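Local coordinates for protein putative Nitroreductase (Anabaena variabilis ATCC 29413, PDB 3EO7) that binds flavin mononucleotide and, as a putative member of the nitroreductase family, probably acts as an oxidoreductase, at residues V143-L157 and H208-L221. Numbering follows the deposited sequence. Where two conformers were deposited one is given.
Sequences VWQSLQEACFWHPAL and HLIGGFIDEAVNDL. With ACT (acetate ion), chain Q.
In His154 the imidazole swings to the far side of CB from the backbone N (chi1 -168°), while Ile210 sets CG1 beside its own N (chi1 -54°) and extends to CD1; the side chains then meet from opposite directions. Ile210 CD1 lies over one face of the ring, a CH-pi contact 3.8 Å from the His154 ring centroid. Hydrogen bonds at both ring nitrogens hold the imidazole's rotation. ND1 of His154 accepts a hydrogen bond from Ala156 N at 3.0 Å, capping the short helix that follows, and NE2 is hydrogen-bonded to Cys251 O and to a water that donates to Leu209 O. A leucine in place of His154 would probably leave Ala156 N without its cap and break the water link to Leu209.

Just before His154, helix 144-150 ends in a Schellman motif with Phe152, of positive phi, at its C-prime position. Ala150 O receives Ile214 N at 2.9 Å in the carbonyl plane, a nearly straight bond (169°) from the N-cap residue of helix 215-221. Phe152 CZ meets Ile214 CG1 at 3.5 Å, the side chains crossing at about a right angle. Between the nearly antiparallel helices, whose axes approach to 9.1 Å, Ala150 CB presses tightly on Ala217 CB at 3.5 Å, and Leu221 CD1 packs on Leu147 CB at 3.6 Å. Leu147 and Val218 both continue onto Ile165 of strand 162-169. Thus apolar contact pairs two helices packed on the nitroreductase-fold sheet, one straight backbone bond ties the end of the first to the start of the second, and the polar bonds of His154 fix the turn beyond.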
loop_
_atom_site.group_PDB
_atom_site.type_symbol
_atom_site.label_atom_id
_atom_site.label_comp_id
_atom_site.label_asym_id
_atom_site.label_seq_id
_atom_site.Cartn_x
_atom_site.Cartn_y
_atom_site.Cartn_z
ATOM N N VAL A 143 18.390 9.245 -18.559
ATOM C CA VAL A 143 18.645 8.699 -17.235
ATOM C C VAL A 143 18.342 7.198 -17.155
ATOM O O VAL A 143 18.560 6.576 -16.110
ATOM C CB VAL A 143 17.757 9.397 -16.180
ATOM C CG1 VAL A 143 18.044 10.924 -16.101
ATOM C CG2 VAL A 143 16.275 9.139 -16.449
ATOM N N TRP A 144 17.881 6.604 -18.254
ATOM C CA TRP A 144 17.415 5.211 -18.202
ATOM C C TRP A 144 18.502 4.223 -17.775
ATOM O O TRP A 144 18.265 3.371 -16.898
ATOM C CB TRP A 144 16.787 4.791 -19.540
ATOM C CG TRP A 144 15.861 3.646 -19.413
ATOM C CD1 TRP A 144 16.111 2.359 -19.728
ATOM C CD2 TRP A 144 14.541 3.678 -18.869
ATOM N NE1 TRP A 144 15.017 1.586 -19.474
ATOM C CE2 TRP A 144 14.031 2.378 -18.944
ATOM C CE3 TRP A 144 13.725 4.691 -18.370
ATOM C CZ2 TRP A 144 12.738 2.055 -18.541
ATOM C CZ3 TRP A 144 12.449 4.372 -17.966
ATOM C CH2 TRP A 144 11.968 3.064 -18.044
ATOM N N GLN A 145 19.685 4.334 -18.373
ATOM C CA GLN A 145 20.765 3.438 -18.006
ATOM C C GLN A 145 21.107 3.533 -16.514
ATOM O O GLN A 145 21.365 2.500 -15.871
ATOM C CB GLN A 145 21.994 3.631 -18.879
ATOM C CG GLN A 145 23.059 2.611 -18.542
ATOM C CD GLN A 145 24.189 2.612 -19.513
ATOM O OE1 GLN A 145 23.988 2.778 -20.715
ATOM N NE2 GLN A 145 25.395 2.409 -19.004
ATOM N N SER A 146 21.110 4.748 -15.965
ATOM C CA SER A 146 21.369 4.935 -14.527
ATOM C C SER A 146 20.298 4.212 -13.687
ATOM O O SER A 146 20.596 3.640 -12.632
ATOM C CB SER A 146 21.470 6.421 -14.137
ATOM O OG SER A 146 20.261 7.134 -14.356
ATOM N N LEU A 147 19.054 4.245 -14.154
ATOM C CA LEU A 147 17.972 3.557 -13.462
ATOM C C LEU A 147 18.180 2.048 -13.567
ATOM O O LEU A 147 17.995 1.318 -12.596
ATOM C CB LEU A 147 16.596 3.978 -14.004
ATOM C CG LEU A 147 15.407 3.341 -13.247
ATOM C CD1 LEU A 147 15.437 3.614 -11.705
ATOM C CD2 LEU A 147 14.118 3.865 -13.890
ATOM N N GLN A 148 18.574 1.583 -14.747
ATOM C CA GLN A 148 18.872 0.178 -14.924
ATOM C C GLN A 148 19.989 -0.274 -13.982
ATOM O O GLN A 148 19.822 -1.237 -13.284
ATOM C CB GLN A 148 19.244 -0.107 -16.377
ATOM C CG GLN A 148 18.062 -0.027 -17.345
ATOM C CD GLN A 148 18.467 -0.274 -18.763
ATOM O OE1 GLN A 148 19.195 0.546 -19.382
ATOM N NE2 GLN A 148 18.018 -1.422 -19.315
ATOM N N GLU A 149 21.088 0.464 -13.912
ATOM C CA GLU A 149 22.203 0.080 -13.020
ATOM C C GLU A 149 21.740 0.038 -11.541
ATOM O O GLU A 149 22.052 -0.904 -10.780
ATOM C CB GLU A 149 23.375 1.055 -13.216
ATOM C CG GLU A 149 24.035 0.918 -14.577
ATOM C CD GLU A 149 24.933 2.098 -14.958
ATOM O OE1 GLU A 149 24.804 3.188 -14.362
ATOM O OE2 GLU A 149 25.732 1.942 -15.907
ATOM N N ALA A 150 20.945 1.031 -11.158
ATOM C CA ALA A 150 20.439 1.147 -9.800
ATOM C C ALA A 150 19.503 -0.000 -9.456
ATOM O O ALA A 150 19.379 -0.371 -8.296
ATOM C CB ALA A 150 19.725 2.496 -9.596
ATOM N N CYS A 151 18.857 -0.588 -10.469
ATOM C CA CYS A 151 17.972 -1.750 -10.232
ATOM C C CYS A 151 18.593 -3.090 -10.666
ATOM O O CYS A 151 17.875 -4.043 -10.975
ATOM C CB CYS A 151 16.648 -1.535 -10.960
ATOM S SG CYS A 151 15.736 -0.053 -10.420
ATOM N N PHE A 152 19.922 -3.163 -10.691
ATOM C CA PHE A 152 20.630 -4.389 -11.037
ATOM C C PHE A 152 20.228 -4.973 -12.420
ATOM O O PHE A 152 20.148 -6.197 -12.621
ATOM C CB PHE A 152 20.458 -5.425 -9.926
ATOM C CG PHE A 152 20.892 -4.940 -8.575
ATOM C CD1 PHE A 152 22.227 -4.954 -8.231
ATOM C CD2 PHE A 152 19.958 -4.511 -7.636
ATOM C CE1 PHE A 152 22.644 -4.538 -6.987
ATOM C CE2 PHE A 152 20.374 -4.053 -6.400
ATOM C CZ PHE A 152 21.739 -4.083 -6.071
ATOM N N TRP A 153 19.978 -4.081 -13.359
ATOM C CA TRP A 153 19.609 -4.457 -14.728
ATOM C C TRP A 153 18.389 -5.375 -14.759
ATOM O O TRP A 153 18.337 -6.373 -15.480
ATOM C CB TRP A 153 20.829 -5.038 -15.455
ATOM C CG TRP A 153 21.869 -4.022 -15.643
ATOM C CD1 TRP A 153 22.891 -3.736 -14.801
ATOM C CD2 TRP A 153 21.982 -3.109 -16.741
ATOM N NE1 TRP A 153 23.642 -2.713 -15.310
ATOM C CE2 TRP A 153 23.111 -2.314 -16.505
ATOM C CE3 TRP A 153 21.241 -2.901 -17.919
ATOM C CZ2 TRP A 153 23.514 -1.299 -17.381
ATOM C CZ3 TRP A 153 21.643 -1.887 -18.788
ATOM C CH2 TRP A 153 22.782 -1.125 -18.523
ATOM N N HIS A 154 17.390 -5.011 -13.974
ATOM C CA HIS A 154 16.144 -5.754 -13.908
ATOM C C HIS A 154 15.553 -5.847 -15.301
ATOM O O HIS A 154 15.467 -4.831 -16.025
ATOM C CB HIS A 154 15.179 -5.030 -12.996
ATOM C CG HIS A 154 13.971 -5.831 -12.630
ATOM N ND1 HIS A 154 12.965 -6.117 -13.522
ATOM C CD2 HIS A 154 13.588 -6.371 -11.453
ATOM C CE1 HIS A 154 12.009 -6.785 -12.907
ATOM N NE2 HIS A 154 12.359 -6.944 -11.646
ATOM N N PRO A 155 15.121 -7.049 -15.696
ATOM C CA PRO A 155 14.643 -7.173 -17.098
ATOM C C PRO A 155 13.436 -6.333 -17.464
ATOM O O PRO A 155 13.263 -5.995 -18.639
ATOM C CB PRO A 155 14.282 -8.666 -17.227
ATOM C CG PRO A 155 14.925 -9.333 -16.075
ATOM C CD PRO A 155 15.065 -8.326 -14.971
ATOM N N ALA A 156 12.611 -5.979 -16.494
ATOM C CA ALA A 156 11.437 -5.154 -16.788
ATOM C C ALA A 156 11.839 -3.786 -17.344
ATOM O O ALA A 156 11.059 -3.160 -18.062
ATOM C CB ALA A 156 10.523 -5.017 -15.576
ATOM N N LEU A 157 13.037 -3.305 -17.014
ATOM C CA LEU A 157 13.524 -2.025 -17.548
ATOM C C LEU A 157 14.022 -2.084 -18.974
ATOM O O LEU A 157 14.074 -1.083 -19.669
ATOM C CB LEU A 157 14.617 -1.446 -16.631
ATOM C CG LEU A 157 14.090 -0.934 -15.284
ATOM C CD1 LEU A 157 15.208 -0.824 -14.253
ATOM C CD2 LEU A 157 13.389 0.417 -15.439
ATOM N N HIS A 208 5.542 -3.397 -13.122
ATOM C CA HIS A 208 6.450 -4.415 -12.645
ATOM C C HIS A 208 7.109 -3.846 -11.413
ATOM O O HIS A 208 7.834 -2.844 -11.481
ATOM C CB HIS A 208 7.444 -4.761 -13.714
ATOM C CG HIS A 208 6.835 -5.552 -14.823
ATOM N ND1 HIS A 208 7.015 -6.915 -14.945
ATOM C CD2 HIS A 208 6.002 -5.181 -15.829
ATOM C CE1 HIS A 208 6.323 -7.347 -15.989
ATOM N NE2 HIS A 208 5.703 -6.314 -16.548
ATOM N N LEU A 209 6.796 -4.458 -10.279
ATOM C CA LEU A 209 7.239 -3.955 -9.001
ATOM C C LEU A 209 8.697 -4.310 -8.744
ATOM O O LEU A 209 9.088 -5.484 -8.872
ATOM C CB LEU A 209 6.384 -4.560 -7.914
ATOM C CG LEU A 209 6.607 -4.071 -6.500
ATOM C CD1 LEU A 209 6.347 -2.543 -6.397
ATOM C CD2 LEU A 209 5.640 -4.896 -5.518
ATOM N N ILE A 210 9.484 -3.283 -8.422
ATOM C CA ILE A 210 10.899 -3.429 -8.107
ATOM C C ILE A 210 11.179 -2.810 -6.719
ATOM O O ILE A 210 11.292 -1.593 -6.557
ATOM C CB ILE A 210 11.857 -2.791 -9.171
ATOM C CG1 ILE A 210 11.567 -3.326 -10.579
ATOM C CG2 ILE A 210 13.342 -2.999 -8.791
ATOM C CD1 ILE A 210 12.449 -2.726 -11.691
ATOM N N GLY A 211 11.278 -3.672 -5.717
ATOM C CA GLY A 211 11.631 -3.250 -4.382
ATOM C C GLY A 211 13.112 -3.327 -4.084
ATOM O O GLY A 211 13.555 -2.730 -3.100
ATOM N N GLY A 212 13.824 -4.126 -4.867
ATOM C CA GLY A 212 15.256 -4.344 -4.780
ATOM C C GLY A 212 16.047 -3.423 -5.687
ATOM O O GLY A 212 16.143 -3.623 -6.899
ATOM N N PHE A 213 16.581 -2.360 -5.094
ATOM C CA PHE A 213 17.353 -1.371 -5.843
ATOM C C PHE A 213 18.334 -0.692 -4.883
ATOM O O PHE A 213 18.148 -0.745 -3.678
ATOM C CB PHE A 213 16.423 -0.334 -6.516
ATOM C CG PHE A 213 15.469 0.338 -5.560
ATOM C CD1 PHE A 213 15.902 1.358 -4.725
ATOM C CD2 PHE A 213 14.152 -0.053 -5.490
ATOM C CE1 PHE A 213 15.022 1.961 -3.836
ATOM C CE2 PHE A 213 13.254 0.535 -4.605
ATOM C CZ PHE A 213 13.688 1.554 -3.777
ATOM N N ILE A 214 19.335 -0.033 -5.455
ATOM C CA ILE A 214 20.366 0.696 -4.728
ATOM C C ILE A 214 19.780 2.059 -4.368
ATOM O O ILE A 214 19.676 2.960 -5.209
ATOM C CB ILE A 214 21.691 0.826 -5.540
ATOM C CG1 ILE A 214 22.197 -0.578 -5.945
ATOM C CG2 ILE A 214 22.735 1.588 -4.735
ATOM C CD1 ILE A 214 23.353 -0.560 -6.972
ATOM N N ASP A 215 19.339 2.175 -3.118
ATOM C CA ASP A 215 18.667 3.411 -2.665
ATOM C C ASP A 215 19.446 4.661 -3.001
ATOM O O ASP A 215 18.884 5.612 -3.524
ATOM C CB ASP A 215 18.350 3.379 -1.170
ATOM C CG ASP A 215 17.481 2.192 -0.783
ATOM O OD1 ASP A 215 17.994 1.042 -0.806
ATOM O OD2 ASP A 215 16.309 2.425 -0.439
ATOM N N GLU A 216 20.738 4.648 -2.685
ATOM C CA GLU A 216 21.601 5.798 -2.935
ATOM C C GLU A 216 21.504 6.257 -4.403
ATOM O O GLU A 216 21.449 7.457 -4.701
ATOM C CB GLU A 216 23.051 5.444 -2.584
ATOM C CG GLU A 216 24.024 6.600 -2.748
ATOM C CD GLU A 216 25.461 6.243 -2.431
ATOM O OE1 GLU A 216 25.801 5.055 -2.227
ATOM O OE2 GLU A 216 26.279 7.184 -2.423
ATOM N N ALA A 217 21.542 5.286 -5.314
ATOM C CA ALA A 217 21.521 5.530 -6.753
ATOM C C ALA A 217 20.212 6.051 -7.244
ATOM O O ALA A 217 20.171 6.954 -8.093
ATOM C CB ALA A 217 21.903 4.244 -7.521
ATOM N N VAL A 218 19.121 5.475 -6.750
ATOM C CA VAL A 218 17.801 5.921 -7.177
ATOM C C VAL A 218 17.551 7.326 -6.648
ATOM O O VAL A 218 17.061 8.192 -7.378
ATOM C CB VAL A 218 16.709 4.955 -6.745
ATOM C CG1 VAL A 218 15.333 5.509 -7.125
ATOM C CG2 VAL A 218 16.934 3.543 -7.357
ATOM N N ASN A 219 17.912 7.570 -5.393
ATOM C CA ASN A 219 17.682 8.884 -4.793
ATOM C C ASN A 219 18.540 9.932 -5.480
ATOM O O ASN A 219 18.098 11.036 -5.712
ATOM C CB ASN A 219 17.849 8.833 -3.275
ATOM C CG ASN A 219 16.786 7.930 -2.622
ATOM O OD1 ASN A 219 15.702 7.743 -3.203
ATOM N ND2 ASN A 219 17.106 7.332 -1.473
ATOM N N ASP A 220 19.767 9.570 -5.832
ATOM C CA ASP A 220 20.626 10.475 -6.592
ATOM C C ASP A 220 20.021 10.796 -7.965
ATOM O O ASP A 220 20.052 11.958 -8.424
ATOM C CB ASP A 220 22.023 9.859 -6.779
ATOM C CG ASP A 220 22.892 9.883 -5.498
ATOM O OD1 ASP A 220 22.493 10.474 -4.466
ATOM O OD2 ASP A 220 24.006 9.301 -5.554
ATOM N N LEU A 221 19.523 9.755 -8.629
ATOM C CA LEU A 221 18.933 9.837 -9.991
ATOM C C LEU A 221 17.766 10.817 -10.019
ATOM O O LEU A 221 17.659 11.639 -10.921
ATOM C CB LEU A 221 18.519 8.415 -10.464
ATOM C CG LEU A 221 17.684 8.286 -11.748
ATOM C CD1 LEU A 221 17.964 6.957 -12.485
ATOM C CD2 LEU A 221 16.244 8.396 -11.511
HETATM C C ACT Q . 20.086 6.859 0.615
HETATM O O ACT Q . 19.684 7.570 -0.356
HETATM O OXT ACT Q . 19.130 6.286 1.363
HETATM C CH3 ACT Q . 21.604 6.917 0.822
HETATM O O HOH W 1 16.041 -5.402 -8.915
HETATM O O HOH W 2 9.606 -7.420 -10.760
#